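Local coordinates for protein ricin B lectin (Clostridium thermocellum, PDB 3VSF) that acts as an exo-beta-1,3-galactanase, probably trimming galactose units from the ends of beta-1,3-galactan chains, and carries a galactose-binding ricin-type lectin module, at residues R119-Y124 / C187-D192; M133-E138 / A149-K154; Q288-I293 / M306-A311. All blocks are in the same frame, centred on the assembly; numbering follows the deposited sequence.

Interaction 1 (R119-Y124 / C187-D192)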
loop_
_atom_site.group_PDB
_atom_site.type_symbol
_atom_site.label_atom_id
_atom_site.label_comp_id
_atom_site.label_asym_id
_atom_site.label_seq_id
_atom_site.Cartn_x
_atom_site.Cartn_y
_atom_site.Cartn_z
ATOM N N ARG A 119 -4.041 11.686 -11.309
ATOM C CA ARG A 119 -4.262 10.243 -11.353
ATOM C C ARG A 119 -4.290 9.687 -12.775
ATOM O O ARG A 119 -5.256 9.036 -13.171
ATOM C CB ARG A 119 -5.549 9.874 -10.611
ATOM C CG ARG A 119 -5.546 10.296 -9.156
ATOM C CD ARG A 119 -6.735 9.732 -8.403
ATOM N NE ARG A 119 -6.626 9.998 -6.973
ATOM C CZ ARG A 119 -5.877 9.286 -6.139
ATOM N NH1 ARG A 119 -5.166 8.261 -6.594
ATOM N NH2 ARG A 119 -5.833 9.597 -4.851
ATOM N N PRO A 120 -3.222 9.941 -13.547
ATOM C CA PRO A 120 -3.115 9.388 -14.900
ATOM C C PRO A 120 -2.683 7.925 -14.866
ATOM O O PRO A 120 -1.708 7.588 -14.196
ATOM C CB PRO A 120 -2.017 10.243 -15.532
ATOM C CG PRO A 120 -1.149 10.624 -14.388
ATOM C CD PRO A 120 -2.068 10.794 -13.208
ATOM N N LYS A 121 -3.408 7.071 -15.579
ATOM C CA LYS A 121 -3.084 5.650 -15.627
ATOM C C LYS A 121 -2.881 5.194 -17.068
ATOM O O LYS A 121 -3.491 5.734 -17.990
ATOM C CB LYS A 121 -4.191 4.827 -14.966
ATOM C CG LYS A 121 -4.496 5.232 -13.533
ATOM C CD LYS A 121 -3.273 5.087 -12.644
ATOM C CE LYS A 121 -3.579 5.493 -11.211
ATOM N NZ LYS A 121 -3.991 6.919 -11.106
ATOM N N VAL A 122 -2.020 4.197 -17.256
ATOM C CA VAL A 122 -1.742 3.671 -18.589
ATOM C C VAL A 122 -1.999 2.170 -18.670
ATOM O O VAL A 122 -1.570 1.405 -17.805
ATOM C CB VAL A 122 -0.292 3.964 -19.021
ATOM C CG1 VAL A 122 0.068 3.158 -20.260
ATOM C CG2 VAL A 122 -0.103 5.452 -19.271
ATOM N N MET A 123 -2.706 1.757 -19.717
ATOM C CA MET A 123 -3.003 0.349 -19.945
ATOM C C MET A 123 -2.579 -0.051 -21.354
ATOM O O MET A 123 -2.539 0.787 -22.254
ATOM C CB MET A 123 -4.497 0.083 -19.746
ATOM C CG MET A 123 -5.400 0.915 -20.643
ATOM S SD MET A 123 -7.133 0.861 -20.147
ATOM C CE MET A 123 -7.458 -0.899 -20.219
ATOM N N TYR A 124 -2.258 -1.326 -21.542
ATOM C CA TYR A 124 -1.825 -1.812 -22.849
ATOM C C TYR A 124 -2.891 -2.654 -23.545
ATOM O O TYR A 124 -3.607 -3.425 -22.906
ATOM C CB TYR A 124 -0.524 -2.608 -22.733
ATOM C CG TYR A 124 -0.132 -3.311 -24.013
ATOM C CD1 TYR A 124 -0.371 -4.669 -24.183
ATOM C CD2 TYR A 124 0.468 -2.616 -25.056
ATOM C CE1 TYR A 124 -0.019 -5.316 -25.353
ATOM C CE2 TYR A 124 0.823 -3.255 -26.229
ATOM C CZ TYR A 124 0.578 -4.604 -26.373
ATOM O OH TYR A 124 0.929 -5.247 -27.537
ATOM N N CYS A 187 -9.845 8.297 -10.605
ATOM C CA CYS A 187 -10.049 7.199 -11.543
ATOM C C CYS A 187 -8.918 6.175 -11.526
ATOM O O CYS A 187 -7.925 6.337 -10.816
ATOM C CB CYS A 187 -10.206 7.748 -12.960
ATOM S SG CYS A 187 -8.737 8.603 -13.569
ATOM N N ASN A 188 -9.083 5.123 -12.323
ATOM C CA ASN A 188 -8.071 4.085 -12.472
ATOM C C ASN A 188 -8.462 3.113 -13.583
ATOM O O ASN A 188 -9.637 3.000 -13.930
ATOM C CB ASN A 188 -7.872 3.335 -11.155
ATOM C CG ASN A 188 -6.452 2.835 -10.978
ATOM O OD1 ASN A 188 -5.756 2.549 -11.952
ATOM N ND2 ASN A 188 -6.011 2.735 -9.729
ATOM N N VAL A 189 -7.476 2.416 -14.140
ATOM C CA VAL A 189 -7.728 1.488 -15.239
ATOM C C VAL A 189 -7.416 0.045 -14.858
ATOM O O VAL A 189 -6.624 -0.213 -13.951
ATOM C CB VAL A 189 -6.915 1.861 -16.492
ATOM C CG1 VAL A 189 -7.304 3.245 -16.984
ATOM C CG2 VAL A 189 -5.425 1.794 -16.196
ATOM N N PHE A 190 -8.042 -0.894 -15.562
ATOM C CA PHE A 190 -7.839 -2.313 -15.305
ATOM C C PHE A 190 -8.036 -3.150 -16.567
ATOM O O PHE A 190 -8.988 -2.943 -17.320
ATOM C CB PHE A 190 -8.785 -2.798 -14.204
ATOM C CG PHE A 190 -8.875 -4.293 -14.097
ATOM C CD1 PHE A 190 -9.963 -4.973 -14.617
ATOM C CD2 PHE A 190 -7.869 -5.020 -13.480
ATOM C CE1 PHE A 190 -10.049 -6.350 -14.521
ATOM C CE2 PHE A 190 -7.950 -6.396 -13.382
ATOM C CZ PHE A 190 -9.041 -7.061 -13.903
ATOM N N VAL A 191 -7.129 -4.097 -16.788
ATOM C CA VAL A 191 -7.219 -4.999 -17.930
ATOM C C VAL A 191 -7.517 -6.416 -17.454
ATOM O O VAL A 191 -6.710 -7.025 -16.752
ATOM C CB VAL A 191 -5.911 -5.011 -18.741
ATOM C CG1 VAL A 191 -6.103 -5.784 -20.038
ATOM C CG2 VAL A 191 -5.451 -3.591 -19.026
ATOM N N ASP A 192 -8.677 -6.938 -17.840
ATOM C CA ASP A 192 -9.112 -8.254 -17.383
ATOM C C ASP A 192 -8.426 -9.382 -18.153
ATOM O O ASP A 192 -7.763 -9.144 -19.164
ATOM C CB ASP A 192 -10.634 -8.381 -17.490
ATOM C CG ASP A 192 -11.180 -9.548 -16.690
ATOM O OD1 ASP A 192 -10.541 -9.938 -15.690
ATOM O OD2 ASP A 192 -12.252 -10.072 -17.059
#
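The thioether of M123 lies obliquely across two valines of the facing strand: SD rests 3.8 Å from V189 CB, and CE reaches on to V191 CG2, 3.6 Å away. A bend at the last torsion (chi3 -58°) turns the methyl toward V191, and an unbranched, flexible methionine suits a seat between two beta-branched neighbours. V189 also turns CG2 to the foot of K121, 3.5 Å from its CB. Beyond CB the lysine runs across the carboxamide of N188, with CG 3.4 Å from OD1, while its ammonium is bonded to the carbonyl of G60. N188 is held at both ends of its amide: OD1 takes the N-H of V189 on an in-plane lone pair, and ND2 binds P237 O. Farther back, C187 SG lies against the carbonyl of R119, whose guanidinium forms a salt bridge with D186. The two strands run nearly parallel, 11° apart, but their axes approach only to 6.5 Å, and side chains rather than backbone bonds connect them. Two inner-edge strands meeting in this way, each opening its own four-stranded antiparallel sheet, mark the junction of adjacent blades in the five-bladed beta-propeller of family 43 glycosidases.

Interaction 2 (M133-E138 / A149-K154)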
loop_
_atom_site.group_PDB
_atom_site.type_symbol
_atom_site.label_atom_id
_atom_site.label_comp_id
_atom_site.label_asym_id
_atom_site.label_seq_id
_atom_site.Cartn_x
_atom_site.Cartn_y
_atom_site.Cartn_z
ATOM N N MET A 133 -3.983 5.814 -22.509
ATOM C CA MET A 133 -3.814 6.510 -21.237
ATOM C C MET A 133 -5.075 7.259 -20.814
ATOM O O MET A 133 -5.635 8.038 -21.585
ATOM C CB MET A 133 -2.631 7.480 -21.315
ATOM C CG MET A 133 -2.555 8.457 -20.154
ATOM S SD MET A 133 -1.122 9.545 -20.253
ATOM C CE MET A 133 -1.524 10.748 -18.991
ATOM N N TRP A 134 -5.514 7.018 -19.583
ATOM C CA TRP A 134 -6.671 7.707 -19.026
ATOM C C TRP A 134 -6.253 8.613 -17.874
ATOM O O TRP A 134 -5.150 8.482 -17.344
ATOM C CB TRP A 134 -7.719 6.701 -18.555
ATOM C CG TRP A 134 -8.379 5.969 -19.680
ATOM C CD1 TRP A 134 -7.857 4.937 -20.403
ATOM C CD2 TRP A 134 -9.686 6.214 -20.212
ATOM N NE1 TRP A 134 -8.760 4.525 -21.355
ATOM C CE2 TRP A 134 -9.891 5.292 -21.257
ATOM C CE3 TRP A 134 -10.703 7.123 -19.906
ATOM C CZ2 TRP A 134 -11.070 5.253 -21.997
ATOM C CZ3 TRP A 134 -11.874 7.082 -20.641
ATOM C CH2 TRP A 134 -12.048 6.154 -21.674
ATOM N N MET A 135 -7.135 9.530 -17.488
ATOM C CA MET A 135 -6.821 10.485 -16.431
ATOM C C MET A 135 -8.050 11.275 -15.987
ATOM O O MET A 135 -9.162 11.025 -16.449
ATOM C CB MET A 135 -5.727 11.447 -16.899
ATOM C CG MET A 135 -6.182 12.422 -17.972
ATOM S SD MET A 135 -4.939 12.705 -19.247
ATOM C CE MET A 135 -4.960 11.129 -20.096
ATOM N N HIS A 136 -7.832 12.227 -15.086
ATOM C CA HIS A 136 -8.899 13.085 -14.586
ATOM C C HIS A 136 -8.639 14.525 -15.013
ATOM O O HIS A 136 -7.552 15.058 -14.786
ATOM C CB HIS A 136 -8.981 12.992 -13.062
ATOM C CG HIS A 136 -10.004 13.899 -12.452
ATOM N ND1 HIS A 136 -9.930 14.332 -11.145
ATOM C CD2 HIS A 136 -11.128 14.452 -12.967
ATOM C CE1 HIS A 136 -10.960 15.115 -10.882
ATOM N NE2 HIS A 136 -11.703 15.204 -11.971
ATOM N N TRP A 137 -9.635 15.153 -15.631
ATOM C CA TRP A 137 -9.470 16.505 -16.158
ATOM C C TRP A 137 -10.344 17.523 -15.430
ATOM O O TRP A 137 -11.501 17.249 -15.112
ATOM C CB TRP A 137 -9.774 16.532 -17.659
ATOM C CG TRP A 137 -9.401 17.823 -18.327
ATOM C CD1 TRP A 137 -8.211 18.120 -18.926
ATOM C CD2 TRP A 137 -10.222 18.988 -18.467
ATOM N NE1 TRP A 137 -8.240 19.398 -19.428
ATOM C CE2 TRP A 137 -9.463 19.952 -19.160
ATOM C CE3 TRP A 137 -11.523 19.311 -18.072
ATOM C CZ2 TRP A 137 -9.965 21.216 -19.467
ATOM C CZ3 TRP A 137 -12.019 20.566 -18.378
ATOM C CH2 TRP A 137 -11.240 21.502 -19.069
ATOM N N GLU A 138 -9.779 18.699 -15.173
ATOM C CA GLU A 138 -10.510 19.791 -14.538
ATOM C C GLU A 138 -10.137 21.136 -15.159
ATOM O O GLU A 138 -9.139 21.245 -15.870
ATOM C CB GLU A 138 -10.259 19.812 -13.028
ATOM C CG GLU A 138 -10.891 18.650 -12.276
ATOM C CD GLU A 138 -12.408 18.667 -12.334
ATOM O OE1 GLU A 138 -13.032 17.677 -11.898
ATOM O OE2 GLU A 138 -12.979 19.671 -12.812
ATOM N N ALA A 149 -10.256 11.988 -19.339
ATOM C CA ALA A 149 -9.508 12.341 -20.540
ATOM C C ALA A 149 -8.756 11.125 -21.064
ATOM O O ALA A 149 -8.407 10.226 -20.300
ATOM C CB ALA A 149 -8.550 13.484 -20.254
ATOM N N VAL A 150 -8.510 11.098 -22.370
ATOM C CA VAL A 150 -7.874 9.946 -22.996
ATOM C C VAL A 150 -6.725 10.350 -23.916
ATOM O O VAL A 150 -6.737 11.429 -24.508
ATOM C CB VAL A 150 -8.892 9.115 -23.802
ATOM C CG1 VAL A 150 -8.271 7.803 -24.254
ATOM C CG2 VAL A 150 -10.140 8.855 -22.975
ATOM N N ALA A 151 -5.735 9.471 -24.026
ATOM C CA ALA A 151 -4.612 9.661 -24.935
ATOM C C ALA A 151 -4.054 8.294 -25.307
ATOM O O ALA A 151 -4.499 7.277 -24.777
ATOM C CB ALA A 151 -3.541 10.516 -24.285
ATOM N N TYR A 152 -3.087 8.263 -26.218
ATOM C CA TYR A 152 -2.479 6.997 -26.614
ATOM C C TYR A 152 -1.189 7.181 -27.407
ATOM O O TYR A 152 -0.898 8.269 -27.905
ATOM C CB TYR A 152 -3.471 6.140 -27.406
ATOM C CG TYR A 152 -3.781 6.665 -28.788
ATOM C CD1 TYR A 152 -3.230 6.072 -29.917
ATOM C CD2 TYR A 152 -4.625 7.752 -28.967
ATOM C CE1 TYR A 152 -3.511 6.546 -31.184
ATOM C CE2 TYR A 152 -4.911 8.236 -30.230
ATOM C CZ TYR A 152 -4.351 7.628 -31.334
ATOM O OH TYR A 152 -4.635 8.108 -32.592
ATOM N N SER A 153 -0.422 6.101 -27.515
ATOM C CA SER A 153 0.846 6.117 -28.230
ATOM C C SER A 153 1.214 4.709 -28.683
ATOM O O SER A 153 0.792 3.724 -28.075
ATOM C CB SER A 153 1.953 6.686 -27.341
ATOM O OG SER A 153 3.211 6.629 -27.988
ATOM N N LYS A 154 1.995 4.615 -29.752
ATOM C CA LYS A 154 2.442 3.322 -30.258
ATOM C C LYS A 154 3.527 2.741 -29.356
ATOM O O LYS A 154 3.745 1.530 -29.329
ATOM C CB LYS A 154 2.958 3.456 -31.692
ATOM C CG LYS A 154 1.915 3.941 -32.688
ATOM C CD LYS A 154 0.762 2.955 -32.811
ATOM C CE LYS A 154 -0.252 3.416 -33.847
ATOM N NZ LYS A 154 -1.378 2.451 -33.993
#
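W134 and V150 stand side by side on one face of the hairpin formed by strands 131-138 and 147-153, the second and third strands of a propeller blade. The tryptophan can be followed outward. Its CB passes the carbonyl oxygen of A149 at 4.0 Å; with CG anti to the carbonyl carbon (chi1 -69°), the indole is then carried over the valine. V150 CG2 sits beneath the six-membered ring, 3.4 Å from its centroid and 13° off the normal, a CH-pi contact in which CZ3 is the nearest ring atom. At the polar corner W134 NE1 donates a hydrogen bond to Y218 O of the next blade, so the broad indole both covers the valine and reaches across the blade junction. F199 meets the ring as well.

The backbone supports this pairing. M133 and A151 form a hydrogen-bonded pair, M133 N to A151 O being 2.7 Å and almost straight at 178°. W134 and V150 face each other as a non-hydrogen-bonded pair. M135 and A149 pair through a bond from A149 N to M135 O and a weak one in return. On the other face the small A149 accommodates the folded thioether of M135, whereas the extended chain of M133 leads away to P120 and V122; L104 packs against both methionines. M135 places CG 3.5 Å and SD 3.8 Å from A149 CB.

Interaction 3 (Q288-I293 / M306-A311)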
loop_
_atom_site.group_PDB
_atom_site.type_symbol
_atom_site.label_atom_id
_atom_site.label_comp_id
_atom_site.label_asym_id
_atom_site.label_seq_id
_atom_site.Cartn_x
_atom_site.Cartn_y
_atom_site.Cartn_z
ATOM N N GLN A 288 -2.153 7.886 0.555
ATOM C CA GLN A 288 -3.389 7.571 -0.144
ATOM C C GLN A 288 -3.079 6.635 -1.305
ATOM O O GLN A 288 -2.184 6.908 -2.104
ATOM C CB GLN A 288 -4.059 8.846 -0.656
ATOM C CG GLN A 288 -5.446 8.628 -1.237
ATOM C CD GLN A 288 -6.064 9.905 -1.771
ATOM O OE1 GLN A 288 -5.376 10.908 -1.965
ATOM N NE2 GLN A 288 -7.370 9.877 -2.010
ATOM N N PRO A 289 -3.815 5.517 -1.396
ATOM C CA PRO A 289 -3.588 4.528 -2.455
ATOM C C PRO A 289 -3.705 5.154 -3.838
ATOM O O PRO A 289 -4.571 6.001 -4.057
ATOM C CB PRO A 289 -4.716 3.511 -2.236
ATOM C CG PRO A 289 -5.744 4.235 -1.426
ATOM C CD PRO A 289 -4.969 5.167 -0.551
ATOM N N THR A 290 -2.836 4.747 -4.758
ATOM C CA THR A 290 -2.861 5.294 -6.107
ATOM C C THR A 290 -2.894 4.198 -7.168
ATOM O O THR A 290 -3.530 4.358 -8.210
ATOM C CB THR A 290 -1.666 6.239 -6.365
ATOM O OG1 THR A 290 -1.848 6.914 -7.616
ATOM C CG2 THR A 290 -0.360 5.462 -6.395
ATOM N N PHE A 291 -2.218 3.085 -6.902
ATOM C CA PHE A 291 -2.175 1.985 -7.860
ATOM C C PHE A 291 -1.557 0.716 -7.278
ATOM O O PHE A 291 -0.715 0.776 -6.383
ATOM C CB PHE A 291 -1.416 2.409 -9.119
ATOM C CG PHE A 291 -1.656 1.514 -10.295
ATOM C CD1 PHE A 291 -2.874 1.527 -10.953
ATOM C CD2 PHE A 291 -0.665 0.660 -10.747
ATOM C CE1 PHE A 291 -3.101 0.705 -12.037
ATOM C CE2 PHE A 291 -0.887 -0.161 -11.831
ATOM C CZ PHE A 291 -2.106 -0.140 -12.478
ATOM N N ILE A 292 -1.980 -0.432 -7.800
ATOM C CA ILE A 292 -1.477 -1.724 -7.343
ATOM C C ILE A 292 -1.199 -2.658 -8.521
ATOM O O ILE A 292 -2.118 -3.055 -9.236
ATOM C CB ILE A 292 -2.478 -2.412 -6.391
ATOM C CG1 ILE A 292 -2.732 -1.543 -5.157
ATOM C CG2 ILE A 292 -1.968 -3.785 -5.980
ATOM C CD1 ILE A 292 -3.774 -2.107 -4.216
ATOM N N ILE A 293 0.070 -3.007 -8.718
ATOM C CA ILE A 293 0.453 -3.917 -9.797
ATOM C C ILE A 293 1.095 -5.204 -9.295
ATOM O O ILE A 293 1.831 -5.199 -8.308
ATOM C CB ILE A 293 1.420 -3.256 -10.804
ATOM C CG1 ILE A 293 2.153 -2.077 -10.159
ATOM C CG2 ILE A 293 0.676 -2.823 -12.058
ATOM C CD1 ILE A 293 3.138 -2.486 -9.087
ATOM N N MET A 306 1.190 1.184 -4.241
ATOM C CA MET A 306 1.724 2.530 -4.407
ATOM C C MET A 306 0.802 3.547 -3.758
ATOM O O MET A 306 -0.419 3.457 -3.878
ATOM C CB MET A 306 1.890 2.865 -5.886
ATOM C CG MET A 306 2.763 1.893 -6.640
ATOM S SD MET A 306 2.893 2.319 -8.382
ATOM C CE MET A 306 3.763 0.879 -8.979
ATOM N N GLY A 307 1.392 4.518 -3.074
ATOM C CA GLY A 307 0.621 5.552 -2.417
ATOM C C GLY A 307 1.272 6.914 -2.534
ATOM O O GLY A 307 2.402 7.036 -3.006
ATOM N N ASP A 308 0.550 7.941 -2.105
ATOM C CA ASP A 308 1.076 9.297 -2.116
ATOM C C ASP A 308 0.942 9.944 -0.746
ATOM O O ASP A 308 -0.147 9.993 -0.173
ATOM C CB ASP A 308 0.361 10.151 -3.168
ATOM C CG ASP A 308 0.824 9.848 -4.581
ATOM O OD1 ASP A 308 1.880 10.379 -4.986
ATOM O OD2 ASP A 308 0.132 9.085 -5.287
ATOM N N ARG A 309 2.059 10.430 -0.217
ATOM C CA ARG A 309 2.033 11.220 1.003
ATOM C C ARG A 309 1.937 12.689 0.618
ATOM O O ARG A 309 2.939 13.403 0.581
ATOM C CB ARG A 309 3.280 10.958 1.850
ATOM C CG ARG A 309 3.314 11.730 3.159
ATOM C CD ARG A 309 4.363 11.169 4.101
ATOM N NE ARG A 309 4.053 9.798 4.495
ATOM C CZ ARG A 309 4.800 9.069 5.318
ATOM N NH1 ARG A 309 5.908 9.579 5.839
ATOM N NH2 ARG A 309 4.438 7.829 5.618
ATOM N N TRP A 310 0.718 13.126 0.317
ATOM C CA TRP A 310 0.481 14.479 -0.170
ATOM C C TRP A 310 1.020 15.543 0.781
ATOM O O TRP A 310 0.652 15.589 1.954
ATOM C CB TRP A 310 -1.011 14.702 -0.424
ATOM C CG TRP A 310 -1.589 13.758 -1.435
ATOM C CD1 TRP A 310 -2.458 12.733 -1.198
ATOM C CD2 TRP A 310 -1.328 13.746 -2.844
ATOM N NE1 TRP A 310 -2.760 12.087 -2.373
ATOM C CE2 TRP A 310 -2.078 12.689 -3.397
ATOM C CE3 TRP A 310 -0.537 14.528 -3.691
ATOM C CZ2 TRP A 310 -2.060 12.395 -4.760
ATOM C CZ3 TRP A 310 -0.519 14.233 -5.042
ATOM C CH2 TRP A 310 -1.276 13.176 -5.563
ATOM N N ALA A 311 1.893 16.399 0.259
ATOM C CA ALA A 311 2.490 17.468 1.048
ATOM C C ALA A 311 1.432 18.456 1.527
ATOM O O ALA A 311 1.682 19.257 2.427
ATOM C CB ALA A 311 3.563 18.185 0.242
#
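A classic beta bulge interrupts the hairpin of strands 288-296 and 301-309, the two innermost strands of a propeller blade: T290 and F291 both face M306. T290 N donates to M306 O at 2.9 Å, and M306 N donates in turn to F291 O, so one residue on the second strand serves two on the first. T290 takes up the extra residue with a helix-like psi of -35°. Its CG2 packs on the M306 backbone, while OG1 is bonded to G61 O. T290 CB also lies 3.5 Å from D308 OD2.

Before the bulge the register is regular. Q288 and D308 exchange two backbone bonds. P289 and G307 form the next, non-hydrogen-bonded pair, a place where a proline costs the hairpin no N-H bond. The bare CA of G307 comes 3.1 Å from Q288 O in a CA-H...O contact. From the residue opposite the bulge, the extended side chain of M306 slants off the sheet toward I293, ending with M306 CE 3.4 Å from I293 CD1, an apolar pairing that suits a long thioether.

At the other end, a glutamine suits its place because its amide both accepts and donates, linking W310 NE1 to S251 OG. Q288 is extended, its CG anti to the backbone N (chi1 -172°), and its amide stands at 79° to the W310 indole. W310 turns its ring edge to this amide, and the W310 ring also meets that of W256. The bond from Q288 NE2 to S251 OG helps fix the amide's rotation and directs the carbonyl to the tryptophan. D308 CB lies 3.5 Å above one face of the W310 ring, near its rim, while W310 NE1 donates to Q288 OE1 at 2.9 Å, in the plane of the carbonyl.

How the interactions relate
All three contacts belong to the family 43 propeller rather than to the lectin module. Interactions 1 and 2 have centres about 10 Å apart and share a blade: strands 116-124 and 131-138 are sequence neighbours bonded in one sheet, with K121 N 2.9 Å from W134 O. Along the chain, the hairpin of interaction 2 falls between the two segments of interaction 1. Interaction 3 comes later, in the last blade, its centre about 14 Å from that of interaction 1; the two touch where R119, K121 and N188 reach Q288, T290 and F291. Interactions 2 and 3 stay about 10 Å apart at their nearest atoms. Interaction 2 thus builds one blade from within, while interactions 1 and 3 together bring inner strands of three blades into contact.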